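PDB 6HC6: aminopeptidase YwaD from Bacillus subtilis, which removes N-terminal amino acids such as leucine, arginine and lysine from peptides, using two zinc ions per subunit. Local coordinates for residues K138-D143 with K147-S152; I174-K179 with A208-K213; K311-S316 with H377-D382; Y336-D341 with E392-E397. All coordinates share one frame; numbering follows the deposited sequence.

Contact 1: residues K138-D143 with K147-S152; sequences KDFTAD and KIALIS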
loop_
_atom_site.group_PDB
_atom_site.type_symbol
_atom_site.label_atom_id
_atom_site.label_comp_id
_atom_site.label_asym_id
_atom_site.label_seq_id
_atom_site.Cartn_x
_atom_site.Cartn_y
_atom_site.Cartn_z
ATOM N N LYS A 138 -6.755 7.889 30.830
ATOM C CA LYS A 138 -7.452 7.530 32.063
ATOM C C LYS A 138 -7.416 6.033 32.337
ATOM O O LYS A 138 -7.615 5.619 33.485
ATOM C CB LYS A 138 -8.910 8.000 32.005
ATOM C CG LYS A 138 -9.775 7.131 31.092
ATOM C CD LYS A 138 -11.070 7.804 30.654
ATOM C CE LYS A 138 -11.778 6.946 29.606
ATOM N NZ LYS A 138 -11.834 5.497 30.011
ATOM N N ASP A 139 -7.164 5.209 31.318
ATOM C CA ASP A 139 -7.188 3.758 31.474
ATOM C C ASP A 139 -5.910 3.192 32.078
ATOM O O ASP A 139 -5.847 1.981 32.336
ATOM C CB ASP A 139 -7.434 3.096 30.118
ATOM C CG ASP A 139 -8.805 3.421 29.552
ATOM O OD1 ASP A 139 -9.752 3.626 30.338
ATOM O OD2 ASP A 139 -8.941 3.455 28.319
ATOM N N PHE A 140 -4.897 4.020 32.307
ATOM C CA PHE A 140 -3.609 3.558 32.818
ATOM C C PHE A 140 -3.445 4.067 34.243
ATOM O O PHE A 140 -3.168 5.249 34.454
ATOM C CB PHE A 140 -2.468 4.027 31.927
ATOM C CG PHE A 140 -2.472 3.398 30.566
ATOM C CD1 PHE A 140 -1.960 2.128 30.375
ATOM C CD2 PHE A 140 -3.008 4.066 29.481
ATOM C CE1 PHE A 140 -1.970 1.541 29.126
ATOM C CE2 PHE A 140 -3.024 3.479 28.229
ATOM C CZ PHE A 140 -2.502 2.215 28.053
ATOM N N THR A 141 -3.634 3.174 35.217
ATOM C CA THR A 141 -3.373 3.491 36.614
ATOM C C THR A 141 -1.891 3.295 36.926
ATOM O O THR A 141 -1.101 2.857 36.084
ATOM C CB THR A 141 -4.220 2.615 37.537
ATOM O OG1 THR A 141 -3.645 1.306 37.590
ATOM C CG2 THR A 141 -5.654 2.514 37.033
ATOM N N ALA A 142 -1.509 3.602 38.170
ATOM C CA ALA A 142 -0.143 3.334 38.610
ATOM C C ALA A 142 0.221 1.866 38.431
ATOM O O ALA A 142 1.398 1.532 38.255
ATOM C CB ALA A 142 0.032 3.755 40.072
ATOM N N ASP A 143 -0.775 0.979 38.452
ATOM C CA ASP A 143 -0.550 -0.454 38.281
ATOM C C ASP A 143 -0.021 -0.817 36.898
ATOM O O ASP A 143 0.401 -1.964 36.693
ATOM C CB ASP A 143 -1.854 -1.205 38.560
ATOM C CG ASP A 143 -1.656 -2.703 38.663
ATOM O OD1 ASP A 143 -1.028 -3.156 39.645
ATOM O OD2 ASP A 143 -2.134 -3.428 37.763
ATOM N N LYS A 147 4.330 -3.411 33.261
ATOM C CA LYS A 147 3.471 -4.487 32.786
ATOM C C LYS A 147 3.261 -4.368 31.282
ATOM O O LYS A 147 3.486 -3.311 30.683
ATOM C CB LYS A 147 2.124 -4.471 33.513
ATOM C CG LYS A 147 2.273 -4.607 35.029
ATOM C CD LYS A 147 0.946 -4.932 35.693
ATOM C CE LYS A 147 1.120 -5.153 37.199
ATOM N NZ LYS A 147 1.646 -3.934 37.885
ATOM N N ILE A 148 2.844 -5.469 30.663
ATOM C CA ILE A 148 2.481 -5.424 29.248
ATOM C C ILE A 148 1.040 -4.956 29.150
ATOM O O ILE A 148 0.131 -5.610 29.671
ATOM C CB ILE A 148 2.670 -6.784 28.566
ATOM C CG1 ILE A 148 4.112 -7.259 28.709
ATOM C CG2 ILE A 148 2.293 -6.686 27.086
ATOM C CD1 ILE A 148 4.301 -8.752 28.431
ATOM N N ALA A 149 0.833 -3.819 28.486
ATOM C CA ALA A 149 -0.497 -3.244 28.337
ATOM C C ALA A 149 -1.268 -4.009 27.275
ATOM O O ALA A 149 -0.814 -4.124 26.132
ATOM C CB ALA A 149 -0.406 -1.765 27.971
ATOM N N LEU A 150 -2.429 -4.528 27.648
ATOM C CA LEU A 150 -3.322 -5.213 26.720
ATOM C C LEU A 150 -4.470 -4.262 26.400
ATOM O O LEU A 150 -5.251 -3.902 27.286
ATOM C CB LEU A 150 -3.824 -6.523 27.331
ATOM C CG LEU A 150 -4.786 -7.366 26.498
ATOM C CD1 LEU A 150 -4.129 -7.893 25.221
ATOM C CD2 LEU A 150 -5.290 -8.521 27.353
ATOM N N ILE A 151 -4.565 -3.855 25.137
ATOM C CA ILE A 151 -5.450 -2.785 24.701
ATOM C C ILE A 151 -6.339 -3.323 23.595
ATOM O O ILE A 151 -5.849 -3.920 22.633
ATOM C CB ILE A 151 -4.650 -1.570 24.195
ATOM C CG1 ILE A 151 -3.563 -1.184 25.205
ATOM C CG2 ILE A 151 -5.578 -0.390 23.917
ATOM C CD1 ILE A 151 -2.711 -0.004 24.768
ATOM N N SER A 152 -7.636 -3.105 23.724
ATOM C CA SER A 152 -8.525 -3.427 22.621
ATOM C C SER A 152 -8.394 -2.369 21.541
ATOM O O SER A 152 -8.203 -1.185 21.825
ATOM C CB SER A 152 -9.974 -3.504 23.090
ATOM O OG SER A 152 -10.849 -3.599 21.980
#
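K147 NZ reaches the backbone oxygen D143 O at 2.6 Å and is shared with the carboxylate of the same residue, where D143 OD1 lies 3.3 Å from K147 NZ in a weaker hydrogen bond that is also a salt bridge. The carbonyl carries the main bond, with the ammonium tilted a little from its plane. A bend at the last torsion of K147 (chi4 61°) turns NZ off the line of an otherwise extended chain. D143 is itself positioned by an ST turn, its backbone N bonded to T141 OG1 at 3.0 Å. The other end of the contact is apolar. The ring of F140 comes edge-on to strand 148-152, its CE1 lying 3.8 Å from A149 CB and its CZ 4.0 Å from I151 CD1, both near the ring plane. N164 and A165 of helix 158-167 also touch this ring, which therefore fills the joint between helix and strand in the PA domain. The loop leading into strand 148-152 is thus held on that strand in two ways: by an apolar ring directed at buried strand residues, and, at the exposed end, by an ammonium group whose charge is probably balanced in part by the aspartate.

Contact 2: residues I174-K179 with A208-K213; sequences IIYNNK and ALTQQK
I174 and L209 meet methyl to methyl, CD1 of I174 standing 4.1 Å from CD1 of L209, and this buried pair is the end of the contact most enclosed by other residues. The two side chains cross at about a right angle. On I174, CG1 lies beside the backbone N (chi1 -56°) and the chain then runs on extended, which carries CD1 out from the strand to the leucine. I201, of the neighbouring strand 198-201, touches both residues and adds to the packing around them, as do V199 and L102 against I174. The principle illustrated is the covering of a sheet by a short helix: strand 172-176 runs within the PA-domain sheet, and the end of helix 203-209 lays L209 on it before a type I turn, L209 to Q212, leads the chain away. The other end also rests on one touch, but between partly exposed residues: T210 CG2 lies 3.9 Å from Y176 OH, with the methyl group oblique to the tyrosine ring. The hydroxyl of T210 is occupied within its own turn: OG1 takes a bond of 2.7 Å from Q211 NE2, lying in that amide's plane, and is also bonded to E207 O. An alanine here has neither the CG2 methyl nor OG1; a gap would probably open beside the tyrosine hydroxyl, and the Q211 amide, without its acceptor, is likely to be freer to turn. Behind this turn A208 O receives two donors from opposite faces of its plane, Q211 N at 2.9 Å and Q212 NE2 at 3.3 Å, while the side chain of Q211 belongs to the exposed surface.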
loop_
_atom_site.group_PDB
_atom_site.type_symbol
_atom_site.label_atom_id
_atom_site.label_comp_id
_atom_site.label_asym_id
_atom_site.label_seq_id
_atom_site.Cartn_x
_atom_site.Cartn_y
_atom_site.Cartn_z
ATOM N N ILE A 174 0.237 -4.912 23.642
ATOM C CA ILE A 174 -0.466 -5.870 22.798
ATOM C C ILE A 174 -1.832 -5.272 22.491
ATOM O O ILE A 174 -2.624 -5.012 23.406
ATOM C CB ILE A 174 -0.598 -7.238 23.487
ATOM C CG1 ILE A 174 0.785 -7.760 23.901
ATOM C CG2 ILE A 174 -1.341 -8.221 22.598
ATOM C CD1 ILE A 174 0.746 -9.027 24.747
ATOM N N ILE A 175 -2.102 -5.023 21.216
ATOM C CA ILE A 175 -3.391 -4.505 20.779
ATOM C C ILE A 175 -4.124 -5.642 20.091
ATOM O O ILE A 175 -3.569 -6.282 19.194
ATOM C CB ILE A 175 -3.231 -3.293 19.841
ATOM C CG1 ILE A 175 -2.395 -2.208 20.524
ATOM C CG2 ILE A 175 -4.593 -2.756 19.450
ATOM C CD1 ILE A 175 -2.072 -0.998 19.646
ATOM N N TYR A 176 -5.349 -5.928 20.524
ATOM C CA TYR A 176 -6.109 -7.003 19.904
ATOM C C TYR A 176 -7.297 -6.451 19.128
ATOM O O TYR A 176 -7.929 -5.470 19.537
ATOM C CB TYR A 176 -6.564 -8.046 20.931
ATOM C CG TYR A 176 -7.504 -7.584 22.010
ATOM C CD1 TYR A 176 -7.019 -7.014 23.188
ATOM C CD2 TYR A 176 -8.870 -7.789 21.896
ATOM C CE1 TYR A 176 -7.886 -6.625 24.207
ATOM C CE2 TYR A 176 -9.739 -7.405 22.912
ATOM C CZ TYR A 176 -9.240 -6.823 24.057
ATOM O OH TYR A 176 -10.110 -6.441 25.060
ATOM N N ASN A 177 -7.581 -7.093 17.999
ATOM C CA ASN A 177 -8.638 -6.633 17.112
ATOM C C ASN A 177 -9.981 -6.668 17.830
ATOM O O ASN A 177 -10.227 -7.520 18.683
ATOM C CB ASN A 177 -8.686 -7.510 15.864
ATOM C CG ASN A 177 -9.129 -6.754 14.639
ATOM O OD1 ASN A 177 -9.921 -5.816 14.723
ATOM N ND2 ASN A 177 -8.630 -7.169 13.478
ATOM N N ASN A 178 -10.845 -5.710 17.501
ATOM C CA ASN A 178 -12.239 -5.764 17.917
ATOM C C ASN A 178 -13.124 -6.360 16.837
ATOM O O ASN A 178 -14.344 -6.414 17.005
ATOM C CB ASN A 178 -12.747 -4.370 18.298
ATOM C CG ASN A 178 -12.730 -3.393 17.129
ATOM O OD1 ASN A 178 -12.022 -3.587 16.143
ATOM N ND2 ASN A 178 -13.521 -2.337 17.241
ATOM N N LYS A 179 -12.532 -6.803 15.733
ATOM C CA LYS A 179 -13.235 -7.439 14.633
ATOM C C LYS A 179 -12.636 -8.815 14.389
ATOM O O LYS A 179 -11.432 -9.029 14.583
ATOM C CB LYS A 179 -13.137 -6.595 13.348
ATOM C CG LYS A 179 -13.763 -5.216 13.459
ATOM C CD LYS A 179 -15.194 -5.330 13.942
ATOM C CE LYS A 179 -15.860 -3.972 14.080
ATOM N NZ LYS A 179 -17.226 -4.118 14.668
ATOM N N ALA A 208 -9.046 -13.896 25.325
ATOM C CA ALA A 208 -8.471 -14.863 26.248
ATOM C C ALA A 208 -7.421 -14.211 27.134
ATOM O O ALA A 208 -7.406 -14.429 28.350
ATOM C CB ALA A 208 -7.866 -16.032 25.476
ATOM N N LEU A 209 -6.544 -13.395 26.538
ATOM C CA LEU A 209 -5.459 -12.767 27.287
ATOM C C LEU A 209 -5.962 -11.876 28.410
ATOM O O LEU A 209 -5.244 -11.679 29.395
ATOM C CB LEU A 209 -4.587 -11.925 26.361
ATOM C CG LEU A 209 -3.445 -12.584 25.627
ATOM C CD1 LEU A 209 -2.506 -11.482 25.137
ATOM C CD2 LEU A 209 -2.753 -13.600 26.541
ATOM N N THR A 210 -7.152 -11.277 28.268
ATOM C CA THR A 210 -7.663 -10.440 29.351
ATOM C C THR A 210 -7.861 -11.223 30.637
ATOM O O THR A 210 -8.044 -10.610 31.693
ATOM C CB THR A 210 -8.996 -9.769 28.995
ATOM O OG1 THR A 210 -10.025 -10.761 28.871
ATOM C CG2 THR A 210 -8.888 -8.956 27.715
ATOM N N GLN A 211 -7.829 -12.550 30.581
ATOM C CA GLN A 211 -8.021 -13.370 31.767
ATOM C C GLN A 211 -6.726 -13.956 32.313
ATOM O O GLN A 211 -6.770 -14.659 33.329
ATOM C CB GLN A 211 -9.009 -14.506 31.472
ATOM C CG GLN A 211 -10.266 -14.074 30.742
ATOM C CD GLN A 211 -11.079 -13.072 31.534
ATOM O OE1 GLN A 211 -11.641 -13.402 32.578
ATOM N NE2 GLN A 211 -11.145 -11.837 31.041
ATOM N N GLN A 212 -5.582 -13.697 31.676
ATOM C CA GLN A 212 -4.318 -14.310 32.066
ATOM C C GLN A 212 -3.468 -13.356 32.896
ATOM O O GLN A 212 -3.620 -12.137 32.839
ATOM C CB GLN A 212 -3.514 -14.760 30.844
ATOM C CG GLN A 212 -4.306 -15.542 29.803
ATOM C CD GLN A 212 -5.011 -16.743 30.369
ATOM O OE1 GLN A 212 -4.532 -17.373 31.315
ATOM N NE2 GLN A 212 -6.163 -17.073 29.796
ATOM N N LYS A 213 -2.549 -13.940 33.668
ATOM C CA LYS A 213 -1.725 -13.145 34.569
ATOM C C LYS A 213 -0.556 -12.473 33.849
ATOM O O LYS A 213 -0.249 -11.309 34.124
ATOM C CB LYS A 213 -1.216 -14.022 35.711
ATOM C CG LYS A 213 -2.328 -14.544 36.613
ATOM C CD LYS A 213 -2.902 -13.439 37.471
ATOM C CE LYS A 213 -3.676 -14.017 38.641
ATOM N NZ LYS A 213 -4.549 -15.148 38.199
#

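Contact 3: residues K311-S316 with H377-D382; sequences KELKRS and HEAGID
No flat group mediates the meeting of L313 and S316 with A379 and I381; no ring, amide or carboxylate offers a face or an edge to the other segment, and what touches is aliphatic. I381 CD1 does most of the work. It comes within 3.5 Å of S316 CB, with I381 CG1 alongside at 3.6 Å from that same S316 CB, and it lies 4.0 Å from L313 CD2. The leucine and isoleucine side chains cross at about a right angle, and L313 CD2 also reaches A379 CB at 4.2 Å. With CG anti to the carbonyl carbon (chi1 -68°), L313 brings this methyl to the other segment although its CB points along the interface. As an example of the alpha/beta layout of M28 peptidases, the contact joins two helix-to-strand connections: helix 310-315 feeds strand 316-322, helix 373-378 feeds strand 382-389, and these strands run parallel as neighbours in the large sheet. The second helix closes in a Schellman motif at G380, whose positive phi of 91° turns the chain so that I381 faces the first connection. S316 is held from its own side, OG donating to E312 O at 2.6 Å from above the carbonyl plane and also bonding to Y246 OH. A glycine in place of this serine would probably leave a gap beside the isoleucine methyl and deprive both E312 O and Y246 OH of their mate. E312 itself forms a salt bridge with R287, and R315 another with E285, tying the first helix to the strand that begins at E285.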
loop_
_atom_site.group_PDB
_atom_site.type_symbol
_atom_site.label_atom_id
_atom_site.label_comp_id
_atom_site.label_asym_id
_atom_site.label_seq_id
_atom_site.Cartn_x
_atom_site.Cartn_y
_atom_site.Cartn_z
ATOM N N LYS A 311 14.297 20.725 -11.699
ATOM C CA LYS A 311 14.005 20.754 -13.130
ATOM C C LYS A 311 12.912 19.758 -13.489
ATOM O O LYS A 311 11.963 20.089 -14.209
ATOM C CB LYS A 311 15.274 20.439 -13.916
ATOM C CG LYS A 311 15.928 21.632 -14.577
ATOM C CD LYS A 311 17.314 21.256 -15.060
ATOM C CE LYS A 311 17.622 21.884 -16.400
ATOM N NZ LYS A 311 18.943 21.433 -16.931
ATOM N N GLU A 312 13.048 18.519 -13.010
ATOM C CA GLU A 312 12.043 17.493 -13.275
ATOM C C GLU A 312 10.694 17.853 -12.661
ATOM O O GLU A 312 9.641 17.557 -13.241
ATOM C CB GLU A 312 12.509 16.145 -12.731
ATOM C CG GLU A 312 13.663 15.505 -13.476
ATOM C CD GLU A 312 14.175 14.281 -12.747
ATOM O OE1 GLU A 312 14.005 13.158 -13.266
ATOM O OE2 GLU A 312 14.736 14.448 -11.639
ATOM N N LEU A 313 10.704 18.446 -11.466
ATOM C CA LEU A 313 9.448 18.851 -10.845
ATOM C C LEU A 313 8.725 19.882 -11.699
ATOM O O LEU A 313 7.506 19.800 -11.885
ATOM C CB LEU A 313 9.701 19.402 -9.437
ATOM C CG LEU A 313 10.167 18.375 -8.401
ATOM C CD1 LEU A 313 10.500 19.061 -7.083
ATOM C CD2 LEU A 313 9.095 17.307 -8.200
ATOM N N LYS A 314 9.458 20.867 -12.223
ATOM C CA LYS A 314 8.828 21.858 -13.091
ATOM C C LYS A 314 8.245 21.213 -14.342
ATOM O O LYS A 314 7.196 21.643 -14.832
ATOM C CB LYS A 314 9.828 22.948 -13.466
ATOM C CG LYS A 314 10.370 23.707 -12.270
ATOM C CD LYS A 314 9.257 24.073 -11.296
ATOM C CE LYS A 314 9.815 24.409 -9.920
ATOM N NZ LYS A 314 10.339 23.204 -9.216
ATOM N N ARG A 315 8.905 20.175 -14.873
ATOM C CA ARG A 315 8.403 19.487 -16.059
ATOM C C ARG A 315 7.300 18.488 -15.743
ATOM O O ARG A 315 6.677 17.975 -16.676
ATOM C CB ARG A 315 9.518 18.719 -16.792
ATOM C CG ARG A 315 10.760 19.469 -17.149
ATOM C CD ARG A 315 11.549 18.670 -18.188
ATOM N NE ARG A 315 12.446 17.648 -17.639
ATOM C CZ ARG A 315 12.462 16.369 -18.017
ATOM N NH1 ARG A 315 11.609 15.924 -18.923
ATOM N NH2 ARG A 315 13.329 15.521 -17.476
ATOM N N SER A 316 7.060 18.182 -14.468
ATOM C CA SER A 316 6.154 17.097 -14.113
ATOM C C SER A 316 4.710 17.523 -14.315
ATOM O O SER A 316 4.269 18.532 -13.757
ATOM C CB SER A 316 6.372 16.679 -12.667
ATOM O OG SER A 316 7.641 16.075 -12.498
ATOM N N HIS A 377 1.175 14.590 -5.273
ATOM C CA HIS A 377 0.304 15.708 -4.918
ATOM C C HIS A 377 1.007 16.672 -3.969
ATOM O O HIS A 377 0.892 17.896 -4.115
ATOM C CB HIS A 377 -0.985 15.179 -4.284
ATOM C CG HIS A 377 -1.980 16.250 -3.963
ATOM N ND1 HIS A 377 -3.105 16.469 -4.729
ATOM C CD2 HIS A 377 -2.013 17.173 -2.973
ATOM C CE1 HIS A 377 -3.789 17.482 -4.224
ATOM N NE2 HIS A 377 -3.151 17.923 -3.155
ATOM N N GLU A 378 1.750 16.133 -2.992
ATOM C CA GLU A 378 2.460 16.983 -2.040
ATOM C C GLU A 378 3.513 17.842 -2.727
ATOM O O GLU A 378 3.794 18.958 -2.270
ATOM C CB GLU A 378 3.104 16.131 -0.954
ATOM C CG GLU A 378 2.110 15.486 -0.007
ATOM C CD GLU A 378 2.788 14.559 0.982
ATOM O OE1 GLU A 378 3.533 13.658 0.539
ATOM O OE2 GLU A 378 2.585 14.742 2.202
ATOM N N ALA A 379 4.094 17.349 -3.822
ATOM C CA ALA A 379 5.079 18.091 -4.597
ATOM C C ALA A 379 4.446 19.032 -5.614
ATOM O O ALA A 379 5.176 19.698 -6.360
ATOM C CB ALA A 379 6.026 17.124 -5.313
ATOM N N GLY A 380 3.120 19.103 -5.657
ATOM C CA GLY A 380 2.414 20.013 -6.533
ATOM C C GLY A 380 2.065 19.457 -7.893
ATOM O O GLY A 380 1.676 20.228 -8.779
ATOM N N ILE A 381 2.203 18.154 -8.092
ATOM C CA ILE A 381 1.964 17.519 -9.379
ATOM C C ILE A 381 0.556 16.946 -9.363
ATOM O O ILE A 381 0.187 16.233 -8.425
ATOM C CB ILE A 381 3.007 16.419 -9.645
ATOM C CG1 ILE A 381 4.424 17.012 -9.648
ATOM C CG2 ILE A 381 2.706 15.686 -10.937
ATOM C CD1 ILE A 381 5.485 15.965 -9.310
ATOM N N ASP A 382 -0.239 17.271 -10.379
ATOM C CA ASP A 382 -1.572 16.682 -10.510
ATOM C C ASP A 382 -1.490 15.163 -10.432
ATOM O O ASP A 382 -0.771 14.535 -11.209
ATOM C CB ASP A 382 -2.184 17.080 -11.853
ATOM C CG ASP A 382 -2.480 18.557 -11.957
ATOM O OD1 ASP A 382 -1.559 19.368 -11.737
ATOM O OD2 ASP A 382 -3.625 18.895 -12.322
#

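Contact 4: residues Y336-D341 with E392-E397; sequences YVNTLD and ETEEVE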
loop_
_atom_site.group_PDB
_atom_site.type_symbol
_atom_site.label_atom_id
_atom_site.label_comp_id
_atom_site.label_asym_id
_atom_site.label_seq_id
_atom_site.Cartn_x
_atom_site.Cartn_y
_atom_site.Cartn_z
ATOM N N TYR A 336 -13.368 4.661 -8.936
ATOM C CA TYR A 336 -13.122 5.943 -8.296
ATOM C C TYR A 336 -11.792 6.532 -8.728
ATOM O O TYR A 336 -10.808 5.811 -8.911
ATOM C CB TYR A 336 -13.139 5.791 -6.776
ATOM C CG TYR A 336 -14.538 5.604 -6.278
ATOM C CD1 TYR A 336 -15.407 6.688 -6.172
ATOM C CD2 TYR A 336 -15.020 4.342 -5.971
ATOM C CE1 TYR A 336 -16.717 6.518 -5.729
ATOM C CE2 TYR A 336 -16.326 4.163 -5.538
ATOM C CZ TYR A 336 -17.162 5.251 -5.413
ATOM O OH TYR A 336 -18.460 5.071 -4.988
ATOM N N VAL A 337 -11.785 7.853 -8.888
ATOM C CA VAL A 337 -10.590 8.655 -9.126
ATOM C C VAL A 337 -10.377 9.476 -7.859
ATOM O O VAL A 337 -11.082 10.467 -7.616
ATOM C CB VAL A 337 -10.740 9.549 -10.362
ATOM C CG1 VAL A 337 -9.480 10.372 -10.582
ATOM C CG2 VAL A 337 -11.038 8.718 -11.585
ATOM N N ASN A 338 -9.428 9.055 -7.032
ATOM C CA ASN A 338 -9.183 9.674 -5.734
ATOM C C ASN A 338 -8.131 10.769 -5.864
ATOM O O ASN A 338 -6.994 10.490 -6.247
ATOM C CB ASN A 338 -8.697 8.620 -4.729
ATOM C CG ASN A 338 -9.816 7.717 -4.245
ATOM O OD1 ASN A 338 -10.305 7.861 -3.131
ATOM N ND2 ASN A 338 -10.246 6.807 -5.096
ATOM N N THR A 339 -8.488 12.005 -5.512
ATOM C CA THR A 339 -7.493 13.053 -5.348
ATOM C C THR A 339 -7.397 13.428 -3.876
ATOM O O THR A 339 -8.358 13.272 -3.116
ATOM C CB THR A 339 -7.814 14.289 -6.203
ATOM O OG1 THR A 339 -9.021 14.901 -5.737
ATOM C CG2 THR A 339 -7.993 13.884 -7.650
ATOM N N LEU A 340 -6.209 13.883 -3.459
ATOM C CA LEU A 340 -5.971 14.074 -2.031
ATOM C C LEU A 340 -6.889 15.144 -1.442
ATOM O O LEU A 340 -7.228 15.088 -0.254
ATOM C CB LEU A 340 -4.501 14.417 -1.789
ATOM C CG LEU A 340 -4.028 14.572 -0.346
ATOM C CD1 LEU A 340 -4.122 13.233 0.398
ATOM C CD2 LEU A 340 -2.608 15.149 -0.293
ATOM N N ASP A 341 -7.324 16.103 -2.254
ATOM C CA ASP A 341 -8.243 17.144 -1.813
ATOM C C ASP A 341 -9.662 16.947 -2.325
ATOM O O ASP A 341 -10.540 17.762 -2.015
ATOM C CB ASP A 341 -7.727 18.521 -2.244
ATOM C CG ASP A 341 -7.327 18.566 -3.711
ATOM O OD1 ASP A 341 -7.737 17.668 -4.479
ATOM O OD2 ASP A 341 -6.597 19.506 -4.094
ATOM N N GLU A 392 -22.310 2.583 -3.715
ATOM C CA GLU A 392 -23.103 3.132 -2.618
ATOM C C GLU A 392 -22.216 3.860 -1.620
ATOM O O GLU A 392 -22.525 4.980 -1.200
ATOM C CB GLU A 392 -23.891 2.021 -1.910
ATOM C CG GLU A 392 -24.984 1.382 -2.749
ATOM C CD GLU A 392 -25.946 0.524 -1.942
ATOM O OE1 GLU A 392 -27.021 0.196 -2.477
ATOM O OE2 GLU A 392 -25.627 0.155 -0.787
ATOM N N THR A 393 -21.097 3.240 -1.234
ATOM C CA THR A 393 -20.347 3.664 -0.061
ATOM C C THR A 393 -18.866 3.891 -0.299
ATOM O O THR A 393 -18.184 4.321 0.636
ATOM C CB THR A 393 -20.456 2.620 1.057
ATOM O OG1 THR A 393 -19.758 1.437 0.636
ATOM C CG2 THR A 393 -21.904 2.290 1.359
ATOM N N GLU A 394 -18.343 3.581 -1.484
ATOM C CA GLU A 394 -16.924 3.622 -1.832
ATOM C C GLU A 394 -16.122 2.489 -1.205
ATOM O O GLU A 394 -14.904 2.434 -1.417
ATOM C CB GLU A 394 -16.239 4.938 -1.435
ATOM C CG GLU A 394 -16.655 6.164 -2.207
ATOM C CD GLU A 394 -15.682 7.307 -1.987
ATOM O OE1 GLU A 394 -16.116 8.377 -1.511
ATOM O OE2 GLU A 394 -14.475 7.118 -2.271
ATOM N N GLU A 395 -16.745 1.600 -0.434
ATOM C CA GLU A 395 -15.990 0.569 0.273
ATOM C C GLU A 395 -15.323 -0.394 -0.702
ATOM O O GLU A 395 -15.771 -0.582 -1.837
ATOM C CB GLU A 395 -16.896 -0.211 1.222
ATOM C CG GLU A 395 -17.121 0.483 2.551
ATOM C CD GLU A 395 -18.204 -0.181 3.373
ATOM O OE1 GLU A 395 -17.977 -0.411 4.581
ATOM O OE2 GLU A 395 -19.283 -0.464 2.804
ATOM N N VAL A 396 -14.229 -1.001 -0.244
ATOM C CA VAL A 396 -13.523 -1.996 -1.039
ATOM C C VAL A 396 -13.921 -3.391 -0.576
ATOM O O VAL A 396 -14.730 -3.553 0.345
ATOM C CB VAL A 396 -11.999 -1.790 -0.953
ATOM C CG1 VAL A 396 -11.616 -0.485 -1.609
ATOM C CG2 VAL A 396 -11.536 -1.813 0.493
ATOM N N GLU A 397 -13.347 -4.406 -1.213
ATOM C CA GLU A 397 -13.745 -5.775 -0.972
ATOM C C GLU A 397 -13.373 -6.198 0.446
ATOM O O GLU A 397 -12.457 -5.635 1.057
ATOM C CB GLU A 397 -13.076 -6.701 -1.984
ATOM C CG GLU A 397 -11.563 -6.760 -1.858
ATOM C CD GLU A 397 -10.854 -5.728 -2.716
ATOM O OE1 GLU A 397 -9.649 -5.927 -2.986
ATOM O OE2 GLU A 397 -11.487 -4.716 -3.115
#
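E394 lies across one face of the Y336 ring, and its side chain can be followed atom by atom. CB stands at the hydroxyl end, 4.1 Å from Y336 CZ. The next atom makes the closest approach: E394 CG is 3.4 Å from Y336 CZ and 3.8 Å from the ring centroid, 30° off the ring normal, a CH-pi contact. CG is anti to the carbonyl carbon (chi1 -69°) and the chain beyond is extended, which lays the side chain along the ring face: CD passes 4.0 Å from Y336 CE1, and the carboxylate plane is turned 28° from that of the tyrosine. At the tip the two oxygens part company. OE2 remains above the ring, offset toward the rim and 4.0 Å from Y336 CD1, whereas OE1 is hydrogen-bonded to T366 OG1 of strand 363-367, a bond that probably sets the rotation of the carboxylate. The Y336 hydroxyl is bonded to D390 O, which probably limits movement of the ring. The loop after strand 382-389 is thus laid over a tyrosine of strand 334-339, its antiparallel neighbour in the M28 peptidase sheet, near the zinc centre (the N338 side chain is about 11 Å from a bound zinc ion) but supplying no ligand to it.

Contacts 1 and 2 come first along the chain, in series, and share the PA-domain sheet. Their centres lie 12 Å apart, and neighbouring strands 148-152 and 172-176 join them, A149 O standing 2.8 Å from I174 N in a probable hydrogen bond. Contacts 3 and 4 belong to the M28 peptidase region and its eight-stranded sheet, with centres 24 Å apart. Their segments alternate in sequence, and they touch where H377 CD2 packs 3.4 Å from L340 CD2. Between the two pairs the centres are 33 to 46 Å apart. Each pair thus lies within one unit of a two-part enzyme, and both zinc ions are bound in the peptidase unit.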